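Local atomic coordinates of 433aa long hypothetical phosphoribosylglycinamide formyl transferase (Pyrococcus horikoshii, PDB entry 2DWC), a protein that is of unconfirmed function but belongs to the ATP-grasp family of proteins and binds adenosine-5'-diphosphate. Residues 60-65 with 79-84; 138-143 with 149-154; 215-220 with 225-230. All blocks are in the same frame, centred on the assembly; numbering follows the deposited sequence.

The three contacts follow one another along the chain; none nests in or crosses another. Contact 1 comes first, in the preATP-grasp region. It closes a loop from edge strand 62-65 through helix 71-81. Contact 2 follows, in the ATP-grasp region. There strand 139-142 turns into helix 145-155, which packs back on it, with the bound adenosine-5'-diphosphate about 12 Å from the side chain of Met140. Contact 3 is a hairpin further on in the same region, between strands 209-219 and 225-238 of a large mixed sheet. The centres of contacts 1 and 2 lie about 45 Å apart. Contact 3 approaches contact 1 to about 10 Å between nearest atoms, without touching it.

Contact 1 (60-65 with 79-84); sequences AHRSYV and EREKPD
Glu81 meets Arg62 and Tyr64 where helix 71-81 ends beside strand 62-65. This strand is an edge of the four-stranded parallel sheet of the Rossmann-like preATP-grasp domain. The contact is almost wholly polar. Arg62 grips the carboxylate side-on with two nitrogens, one to each oxygen. NE of Arg62 reaches OE1 of Glu81 at 3.1 Å, and NH2 of Arg62 reaches OE2 of Glu81 at 2.8 Å. Both bonds are nearly straight and come from the syn side, somewhat out of the carboxylate plane. The two flat groups are not quite coplanar, with planes 24° apart. Tyr64 approaches the same carboxylate from another side. Its hydroxyl OH donates to the anti lone pair of Glu81 OE1 at 2.6 Å. OE1 therefore takes two donors, and its carboxylate is held against rotation. The Tyr64 ring is turned 71° from the carboxylate plane and meets OE1 at its edge.

The tyrosine hydroxyl also accepts from Arg80 NE. That bond lies in the guanidinium plane. The Arg80 chain bends at chi3 (58°), which brings NE back to the ring edge. A water also links the two residues: it accepts from NH1 of Arg80 at 2.8 Å and donates to OH of Tyr64 at 3.2 Å.

Further out come Glu44 from strand 44-49, next in the sheet, and Lys21 from strand 21-25 beyond it. The positive charges of Arg62 and Lys21 would be expected to favour the ionised form of buried Glu81. Glu44 OE1 forms a salt bridge with Arg62 NH2, and Lys21 NZ forms one with Glu81 OE2.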
loop_
_atom_site.group_PDB
_atom_site.type_symbol
_atom_site.label_atom_id
_atom_site.label_comp_id
_atom_site.label_asym_id
_atom_site.label_seq_id
_atom_site.Cartn_x
_atom_site.Cartn_y
_atom_site.Cartn_z
ATOM N N ALA B 60 9.347 8.362 -4.022
ATOM C CA ALA B 60 9.311 8.932 -5.360
ATOM C C ALA B 60 10.492 8.539 -6.239
ATOM O O ALA B 60 11.553 8.108 -5.773
ATOM C CB ALA B 60 9.249 10.462 -5.242
ATOM N N HIS B 61 10.300 8.685 -7.533
ATOM C CA HIS B 61 11.392 8.424 -8.469
ATOM C C HIS B 61 12.470 9.530 -8.376
ATOM O O HIS B 61 13.668 9.242 -8.478
ATOM C CB HIS B 61 10.849 8.420 -9.895
ATOM C CG HIS B 61 9.960 7.250 -10.172
ATOM N ND1 HIS B 61 8.590 7.322 -10.065
ATOM C CD2 HIS B 61 10.251 5.969 -10.540
ATOM C CE1 HIS B 61 8.065 6.137 -10.343
ATOM N NE2 HIS B 61 9.049 5.299 -10.631
ATOM N N ARG B 62 12.060 10.787 -8.194
ATOM C CA ARG B 62 13.044 11.892 -8.121
ATOM C C ARG B 62 12.491 12.960 -7.191
ATOM O O ARG B 62 11.271 13.031 -6.985
ATOM C CB ARG B 62 13.183 12.594 -9.498
ATOM C CG ARG B 62 14.206 12.146 -10.508
ATOM C CD ARG B 62 14.256 13.223 -11.679
ATOM N NE ARG B 62 12.997 13.455 -12.431
ATOM C CZ ARG B 62 12.286 12.470 -12.971
ATOM N NH1 ARG B 62 12.692 11.213 -12.849
ATOM N NH2 ARG B 62 11.164 12.721 -13.635
ATOM N N SER B 63 13.355 13.856 -6.708
ATOM C CA SER B 63 12.838 14.916 -5.819
ATOM C C SER B 63 13.547 16.245 -6.107
ATOM O O SER B 63 14.617 16.253 -6.726
ATOM C CB SER B 63 13.029 14.471 -4.367
ATOM O OG SER B 63 14.418 14.411 -4.046
ATOM N N TYR B 64 12.922 17.347 -5.681
ATOM C CA TYR B 64 13.514 18.686 -5.773
ATOM C C TYR B 64 13.284 19.301 -4.391
ATOM O O TYR B 64 12.254 19.079 -3.795
ATOM C CB TYR B 64 12.815 19.571 -6.804
ATOM C CG TYR B 64 13.072 19.171 -8.232
ATOM C CD1 TYR B 64 12.333 18.168 -8.843
ATOM C CD2 TYR B 64 14.047 19.855 -9.002
ATOM C CE1 TYR B 64 12.537 17.832 -10.203
ATOM C CE2 TYR B 64 14.252 19.544 -10.342
ATOM C CZ TYR B 64 13.495 18.540 -10.944
ATOM O OH TYR B 64 13.689 18.325 -12.272
ATOM N N VAL B 65 14.267 20.055 -3.896
ATOM C CA VAL B 65 14.170 20.682 -2.578
ATOM C C VAL B 65 14.318 22.172 -2.742
ATOM O O VAL B 65 15.274 22.660 -3.358
ATOM C CB VAL B 65 15.325 20.157 -1.632
ATOM C CG1 VAL B 65 15.270 20.880 -0.254
ATOM C CG2 VAL B 65 15.220 18.647 -1.433
ATOM N N GLU B 79 8.777 23.462 -15.482
ATOM C CA GLU B 79 9.255 23.460 -16.843
ATOM C C GLU B 79 10.130 22.259 -17.146
ATOM O O GLU B 79 10.135 21.726 -18.268
ATOM C CB GLU B 79 10.029 24.745 -17.162
ATOM C CG GLU B 79 9.157 25.882 -17.549
ATOM C CD GLU B 79 8.413 25.602 -18.883
ATOM O OE1 GLU B 79 9.023 25.038 -19.824
ATOM O OE2 GLU B 79 7.223 25.959 -18.960
ATOM N N ARG B 80 10.925 21.841 -16.165
ATOM C CA ARG B 80 11.766 20.668 -16.388
ATOM C C ARG B 80 10.975 19.380 -16.536
ATOM O O ARG B 80 11.251 18.558 -17.404
ATOM C CB ARG B 80 12.754 20.492 -15.203
ATOM C CG ARG B 80 13.910 21.519 -15.227
ATOM C CD ARG B 80 14.816 21.337 -14.025
ATOM N NE ARG B 80 15.409 19.989 -13.927
ATOM C CZ ARG B 80 16.576 19.652 -14.488
ATOM N NH1 ARG B 80 17.069 18.427 -14.345
ATOM N NH2 ARG B 80 17.256 20.550 -15.241
ATOM N N GLU B 81 9.984 19.228 -15.660
ATOM C CA GLU B 81 9.245 17.983 -15.542
ATOM C C GLU B 81 7.980 17.815 -16.403
ATOM O O GLU B 81 7.619 16.676 -16.728
ATOM C CB GLU B 81 8.888 17.789 -14.062
ATOM C CG GLU B 81 10.128 17.634 -13.109
ATOM C CD GLU B 81 10.986 16.389 -13.421
ATOM O OE1 GLU B 81 12.207 16.374 -13.070
ATOM O OE2 GLU B 81 10.454 15.441 -14.019
ATOM N N LYS B 82 7.315 18.933 -16.687
ATOM C CA LYS B 82 6.083 18.932 -17.514
ATOM C C LYS B 82 5.191 17.793 -17.092
ATOM O O LYS B 82 4.865 16.886 -17.869
ATOM C CB LYS B 82 6.473 18.827 -18.987
ATOM C CG LYS B 82 7.393 19.972 -19.371
ATOM C CD LYS B 82 7.537 20.130 -20.888
ATOM C CE LYS B 82 8.154 21.478 -21.219
ATOM N NZ LYS B 82 9.596 21.451 -20.904
ATOM N N PRO B 83 4.734 17.846 -15.826
ATOM C CA PRO B 83 3.881 16.810 -15.261
ATOM C C PRO B 83 2.439 16.784 -15.799
ATOM O O PRO B 83 1.960 17.811 -16.292
ATOM C CB PRO B 83 3.917 17.134 -13.780
ATOM C CG PRO B 83 3.951 18.570 -13.735
ATOM C CD PRO B 83 4.899 18.972 -14.887
ATOM N N ASP B 84 1.780 15.606 -15.691
ATOM C CA ASP B 84 0.348 15.485 -16.068
ATOM C C ASP B 84 -0.564 16.066 -14.995
ATOM O O ASP B 84 -1.742 16.374 -15.266
ATOM C CB ASP B 84 0.013 13.997 -16.287
ATOM C CG ASP B 84 0.757 13.448 -17.494
ATOM O OD1 ASP B 84 1.821 12.823 -17.329
ATOM O OD2 ASP B 84 0.332 13.725 -18.645
HETATM O O HOH W 1 15.822 16.143 -13.322
#

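Contact 2 (138-143 with 149-154); sequences RYMYAT and YEACEK
Met140 makes the contact from strand 139-142, reaching Ala151 and Lys154 on helix 145-155. Just before it, Tyr139 turns to the other side of the strand, where its hydroxyl bonds to Glu126 of helix 121-132. Met140 points at the helix. Its chain runs out straight through chi2 and then bends at the thioether (chi3 52°), which lays the methyl against the helix backbone. CE of Met140 sits 3.7 Å from CA of Ala151 and 3.8 Å from CB of Ala151. The sulfur meets the next turn: SD of Met140 is 3.7 Å from CD of Lys154 and 3.8 Å from CB of Lys154. The two long chains cross at about a right angle, and the touching part of the lysine is its aliphatic stem. Tyr141 faces away again and its hydroxyl also bonds to Glu126. Ala142 turns back to the helix side. Backbone bonds from Met140 to Val201 and from Ala142 to Ile199 fix this edge strand in its sheet. The packing is that of a helix laid on one face of the antiparallel sheet in an ATP-grasp domain.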
loop_
_atom_site.group_PDB
_atom_site.type_symbol
_atom_site.label_atom_id
_atom_site.label_comp_id
_atom_site.label_asym_id
_atom_site.label_seq_id
_atom_site.Cartn_x
_atom_site.Cartn_y
_atom_site.Cartn_z
ATOM N N ARG B 138 -22.945 31.279 12.685
ATOM C CA ARG B 138 -23.172 32.702 12.449
ATOM C C ARG B 138 -21.829 33.367 12.606
ATOM O O ARG B 138 -21.030 32.975 13.455
ATOM C CB ARG B 138 -24.139 33.298 13.484
ATOM C CG ARG B 138 -25.519 32.697 13.443
ATOM C CD ARG B 138 -26.329 33.161 14.649
ATOM N NE ARG B 138 -27.484 32.303 14.883
ATOM C CZ ARG B 138 -28.493 32.169 14.029
ATOM N NH1 ARG B 138 -28.481 32.848 12.888
ATOM N NH2 ARG B 138 -29.510 31.355 14.309
ATOM N N TYR B 139 -21.579 34.415 11.831
ATOM C CA TYR B 139 -20.281 35.054 11.916
ATOM C C TYR B 139 -20.304 36.524 11.485
ATOM O O TYR B 139 -21.286 37.003 10.906
ATOM C CB TYR B 139 -19.300 34.311 11.004
ATOM C CG TYR B 139 -19.690 34.459 9.549
ATOM C CD1 TYR B 139 -20.695 33.663 8.985
ATOM C CD2 TYR B 139 -19.122 35.465 8.744
ATOM C CE1 TYR B 139 -21.121 33.866 7.682
ATOM C CE2 TYR B 139 -19.553 35.675 7.424
ATOM C CZ TYR B 139 -20.552 34.877 6.904
ATOM O OH TYR B 139 -20.991 35.089 5.621
ATOM N N MET B 140 -19.180 37.187 11.727
ATOM C CA MET B 140 -18.932 38.584 11.367
ATOM C C MET B 140 -17.426 38.749 11.238
ATOM O O MET B 140 -16.669 38.001 11.841
ATOM C CB MET B 140 -19.399 39.524 12.475
ATOM C CG MET B 140 -20.876 39.598 12.644
ATOM S SD MET B 140 -21.263 40.775 13.972
ATOM C CE MET B 140 -20.351 42.185 13.431
ATOM N N TYR B 141 -16.982 39.746 10.484
ATOM C CA TYR B 141 -15.551 39.985 10.363
ATOM C C TYR B 141 -15.204 41.271 11.104
ATOM O O TYR B 141 -16.063 42.136 11.294
ATOM C CB TYR B 141 -15.135 40.152 8.901
ATOM C CG TYR B 141 -15.504 38.985 8.013
ATOM C CD1 TYR B 141 -16.576 39.078 7.115
ATOM C CD2 TYR B 141 -14.818 37.789 8.093
ATOM C CE1 TYR B 141 -16.948 38.004 6.322
ATOM C CE2 TYR B 141 -15.183 36.689 7.300
ATOM C CZ TYR B 141 -16.240 36.803 6.421
ATOM O OH TYR B 141 -16.615 35.748 5.632
ATOM N N ALA B 142 -13.949 41.403 11.512
ATOM C CA ALA B 142 -13.483 42.601 12.206
ATOM C C ALA B 142 -12.122 42.943 11.629
ATOM O O ALA B 142 -11.315 42.057 11.407
ATOM C CB ALA B 142 -13.360 42.351 13.687
ATOM N N THR B 143 -11.883 44.226 11.378
ATOM C CA THR B 143 -10.621 44.687 10.834
ATOM C C THR B 143 -9.923 45.590 11.849
ATOM O O THR B 143 -8.762 45.961 11.683
ATOM C CB THR B 143 -10.841 45.481 9.533
ATOM O OG1 THR B 143 -11.314 44.594 8.512
ATOM C CG2 THR B 143 -9.548 46.130 9.074
ATOM N N TYR B 149 -14.613 44.281 19.149
ATOM C CA TYR B 149 -15.464 44.384 20.342
ATOM C C TYR B 149 -16.927 44.298 19.971
ATOM O O TYR B 149 -17.693 43.543 20.578
ATOM C CB TYR B 149 -15.229 45.705 21.078
ATOM C CG TYR B 149 -14.190 45.631 22.154
ATOM C CD1 TYR B 149 -12.903 46.130 21.942
ATOM C CD2 TYR B 149 -14.489 45.060 23.394
ATOM C CE1 TYR B 149 -11.935 46.067 22.938
ATOM C CE2 TYR B 149 -13.523 44.988 24.404
ATOM C CZ TYR B 149 -12.252 45.493 24.166
ATOM O OH TYR B 149 -11.293 45.415 25.147
ATOM N N GLU B 150 -17.335 45.070 18.970
ATOM C CA GLU B 150 -18.735 45.075 18.558
ATOM C C GLU B 150 -19.142 43.711 18.004
ATOM O O GLU B 150 -20.246 43.231 18.271
ATOM C CB GLU B 150 -18.984 46.172 17.520
ATOM C CG GLU B 150 -20.456 46.316 17.102
ATOM C CD GLU B 150 -20.717 47.522 16.195
ATOM O OE1 GLU B 150 -19.742 48.150 15.707
ATOM O OE2 GLU B 150 -21.910 47.834 15.970
ATOM N N ALA B 151 -18.243 43.085 17.249
ATOM C CA ALA B 151 -18.533 41.776 16.663
ATOM C C ALA B 151 -18.725 40.714 17.747
ATOM O O ALA B 151 -19.715 39.986 17.736
ATOM C CB ALA B 151 -17.398 41.370 15.710
ATOM N N CYS B 152 -17.786 40.613 18.681
ATOM C CA CYS B 152 -17.920 39.623 19.750
ATOM C C CYS B 152 -19.208 39.834 20.548
ATOM O O CYS B 152 -19.888 38.871 20.908
ATOM C CB CYS B 152 -16.712 39.668 20.683
ATOM S SG CYS B 152 -15.170 39.045 19.936
ATOM N N GLU B 153 -19.548 41.095 20.813
ATOM C CA GLU B 153 -20.766 41.418 21.548
ATOM C C GLU B 153 -21.990 41.023 20.748
ATOM O O GLU B 153 -22.938 40.455 21.285
ATOM C CB GLU B 153 -20.840 42.923 21.850
ATOM C CG GLU B 153 -19.935 43.386 22.980
ATOM C CD GLU B 153 -20.372 42.856 24.348
ATOM O OE1 GLU B 153 -21.595 42.693 24.580
ATOM O OE2 GLU B 153 -19.490 42.612 25.193
ATOM N N LYS B 154 -21.970 41.310 19.451
ATOM C CA LYS B 154 -23.103 40.978 18.597
ATOM C C LYS B 154 -23.270 39.477 18.368
ATOM O O LYS B 154 -24.390 38.981 18.255
ATOM C CB LYS B 154 -22.953 41.674 17.256
ATOM C CG LYS B 154 -24.257 42.010 16.569
ATOM C CD LYS B 154 -23.973 42.927 15.380
ATOM C CE LYS B 154 -24.921 44.115 15.330
ATOM N NZ LYS B 154 -24.531 45.064 14.247
#

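Contact 3 (215-220 with 225-230); sequences AVRHFD and IVTTFP
Ile225 lays its branches against Phe219 and Arg217, and it buries more surface here than any other residue. CG1 of Ile225 lies 3.6 Å from CE1 of Phe219. Its other branch, CG2, sits over one face of the Arg217 guanidinium, offset toward its rim, and is 3.7 Å from NH2 of Arg217. That arginine is held further by the backbone oxygen of Gly272, and a water joins its NH1 to Thr227 OG1.

CG2 of Val226 rests over the face of the His218 ring in a CH-pi contact, 3.8 Å from the ring centroid. Its CG1 lies 3.4 Å from OD2 of Asp220, whose OD1 hydrogen-bonds to the backbone N of Glu224. The two strands form an antiparallel beta hairpin, in the ATP-grasp region, within a large mixed sheet. Val216 with Thr228 and His218 with Val226 are its hydrogen-bonded pairs, and Arg217 with Thr227 is a non-hydrogen-bonded one.

Arg217 and His218 bury nearly equal areas, on opposite faces of this sheet. The histidine CG sits between the backbone N and the carbonyl carbon (chi1 61°), which directs the ring across to the other strand. NE2 of His218 and OG1 of Thr228 are 2.7 Å apart in a nearly straight hydrogen bond. Thr228 OG1 also bonds to Arg335 of strand 334-337. ND1 of His218 donates to O of Phe219 at 2.9 Å, from above the carbonyl plane.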
loop_
_atom_site.group_PDB
_atom_site.type_symbol
_atom_site.label_atom_id
_atom_site.label_comp_id
_atom_site.label_asym_id
_atom_site.label_seq_id
_atom_site.Cartn_x
_atom_site.Cartn_y
_atom_site.Cartn_z
ATOM N N ALA B 215 -15.450 13.925 -0.246
ATOM C CA ALA B 215 -16.080 13.924 -1.581
ATOM C C ALA B 215 -15.012 13.949 -2.693
ATOM O O ALA B 215 -14.035 14.695 -2.615
ATOM C CB ALA B 215 -16.982 15.151 -1.723
ATOM N N VAL B 216 -15.170 13.106 -3.697
ATOM C CA VAL B 216 -14.202 13.118 -4.802
ATOM C C VAL B 216 -14.872 13.375 -6.135
ATOM O O VAL B 216 -15.841 12.695 -6.503
ATOM C CB VAL B 216 -13.361 11.770 -4.836
ATOM C CG1 VAL B 216 -14.261 10.524 -4.969
ATOM C CG2 VAL B 216 -12.371 11.780 -6.016
ATOM N N ARG B 217 -14.360 14.391 -6.857
ATOM C CA ARG B 217 -14.846 14.750 -8.190
ATOM C C ARG B 217 -13.990 14.000 -9.192
ATOM O O ARG B 217 -12.776 14.082 -9.155
ATOM C CB ARG B 217 -14.711 16.258 -8.415
ATOM C CG ARG B 217 -15.857 17.057 -7.697
ATOM C CD ARG B 217 -15.696 18.572 -7.777
ATOM N NE ARG B 217 -15.570 18.966 -9.178
ATOM C CZ ARG B 217 -16.594 19.248 -9.974
ATOM N NH1 ARG B 217 -17.846 19.190 -9.509
ATOM N NH2 ARG B 217 -16.366 19.606 -11.219
ATOM N N HIS B 218 -14.607 13.302 -10.131
ATOM C CA HIS B 218 -13.812 12.504 -11.080
ATOM C C HIS B 218 -14.695 12.214 -12.294
ATOM O O HIS B 218 -15.896 12.475 -12.256
ATOM C CB HIS B 218 -13.431 11.164 -10.396
ATOM C CG HIS B 218 -14.631 10.337 -10.008
ATOM N ND1 HIS B 218 -15.158 9.349 -10.816
ATOM C CD2 HIS B 218 -15.392 10.348 -8.887
ATOM C CE1 HIS B 218 -16.181 8.776 -10.198
ATOM N NE2 HIS B 218 -16.342 9.363 -9.026
ATOM N N PHE B 219 -14.085 11.687 -13.355
ATOM C CA PHE B 219 -14.834 11.336 -14.565
ATOM C C PHE B 219 -15.551 10.017 -14.379
ATOM O O PHE B 219 -15.045 9.091 -13.718
ATOM C CB PHE B 219 -13.897 11.149 -15.764
ATOM C CG PHE B 219 -13.346 12.444 -16.317
ATOM C CD1 PHE B 219 -14.206 13.423 -16.843
ATOM C CD2 PHE B 219 -11.974 12.717 -16.245
ATOM C CE1 PHE B 219 -13.711 14.656 -17.280
ATOM C CE2 PHE B 219 -11.468 13.953 -16.678
ATOM C CZ PHE B 219 -12.353 14.931 -17.200
ATOM N N ASP B 220 -16.747 9.935 -14.948
ATOM C CA ASP B 220 -17.481 8.678 -14.947
ATOM C C ASP B 220 -17.151 8.013 -16.265
ATOM O O ASP B 220 -16.432 8.562 -17.115
ATOM C CB ASP B 220 -19.010 8.889 -14.786
ATOM C CG ASP B 220 -19.659 9.682 -15.941
ATOM O OD1 ASP B 220 -19.093 9.797 -17.056
ATOM O OD2 ASP B 220 -20.790 10.179 -15.727
ATOM N N ILE B 225 -18.087 14.626 -15.538
ATOM C CA ILE B 225 -17.636 14.665 -14.162
ATOM C C ILE B 225 -18.754 14.361 -13.171
ATOM O O ILE B 225 -19.877 14.887 -13.292
ATOM C CB ILE B 225 -17.018 16.026 -13.858
ATOM C CG1 ILE B 225 -15.837 16.241 -14.805
ATOM C CG2 ILE B 225 -16.612 16.112 -12.365
ATOM C CD1 ILE B 225 -15.276 17.638 -14.697
ATOM N N VAL B 226 -18.469 13.459 -12.234
ATOM C CA VAL B 226 -19.425 13.140 -11.164
ATOM C C VAL B 226 -18.738 13.288 -9.807
ATOM O O VAL B 226 -17.508 13.453 -9.736
ATOM C CB VAL B 226 -19.979 11.685 -11.288
ATOM C CG1 VAL B 226 -20.742 11.541 -12.571
ATOM C CG2 VAL B 226 -18.848 10.676 -11.267
ATOM N N THR B 227 -19.517 13.248 -8.724
ATOM C CA THR B 227 -18.936 13.375 -7.394
ATOM C C THR B 227 -19.376 12.142 -6.589
ATOM O O THR B 227 -20.570 11.799 -6.559
ATOM C CB THR B 227 -19.448 14.665 -6.715
ATOM O OG1 THR B 227 -19.267 15.772 -7.611
ATOM C CG2 THR B 227 -18.697 14.913 -5.381
ATOM N N THR B 228 -18.420 11.499 -5.923
ATOM C CA THR B 228 -18.674 10.271 -5.172
ATOM C C THR B 228 -18.366 10.496 -3.721
ATOM O O THR B 228 -17.412 11.194 -3.356
ATOM C CB THR B 228 -17.841 9.112 -5.792
ATOM O OG1 THR B 228 -18.275 8.961 -7.124
ATOM C CG2 THR B 228 -18.028 7.785 -5.044
ATOM N N PHE B 229 -19.209 9.901 -2.870
ATOM C CA PHE B 229 -19.125 10.133 -1.448
ATOM C C PHE B 229 -18.822 8.982 -0.533
ATOM O O PHE B 229 -19.665 8.058 -0.374
ATOM C CB PHE B 229 -20.455 10.742 -0.965
ATOM C CG PHE B 229 -20.775 12.066 -1.616
ATOM C CD1 PHE B 229 -21.431 12.109 -2.851
ATOM C CD2 PHE B 229 -20.349 13.240 -1.030
ATOM C CE1 PHE B 229 -21.652 13.325 -3.490
ATOM C CE2 PHE B 229 -20.557 14.472 -1.657
ATOM C CZ PHE B 229 -21.211 14.511 -2.893
ATOM N N PRO B 230 -17.626 8.997 0.093
ATOM C CA PRO B 230 -17.273 7.927 1.039
ATOM C C PRO B 230 -18.109 8.153 2.312
ATOM O O PRO B 230 -18.722 9.227 2.503
ATOM C CB PRO B 230 -15.786 8.191 1.373
ATOM C CG PRO B 230 -15.266 8.897 0.134
ATOM C CD PRO B 230 -16.453 9.818 -0.274
HETATM O O HOH W 2 -18.976 18.383 -7.105
#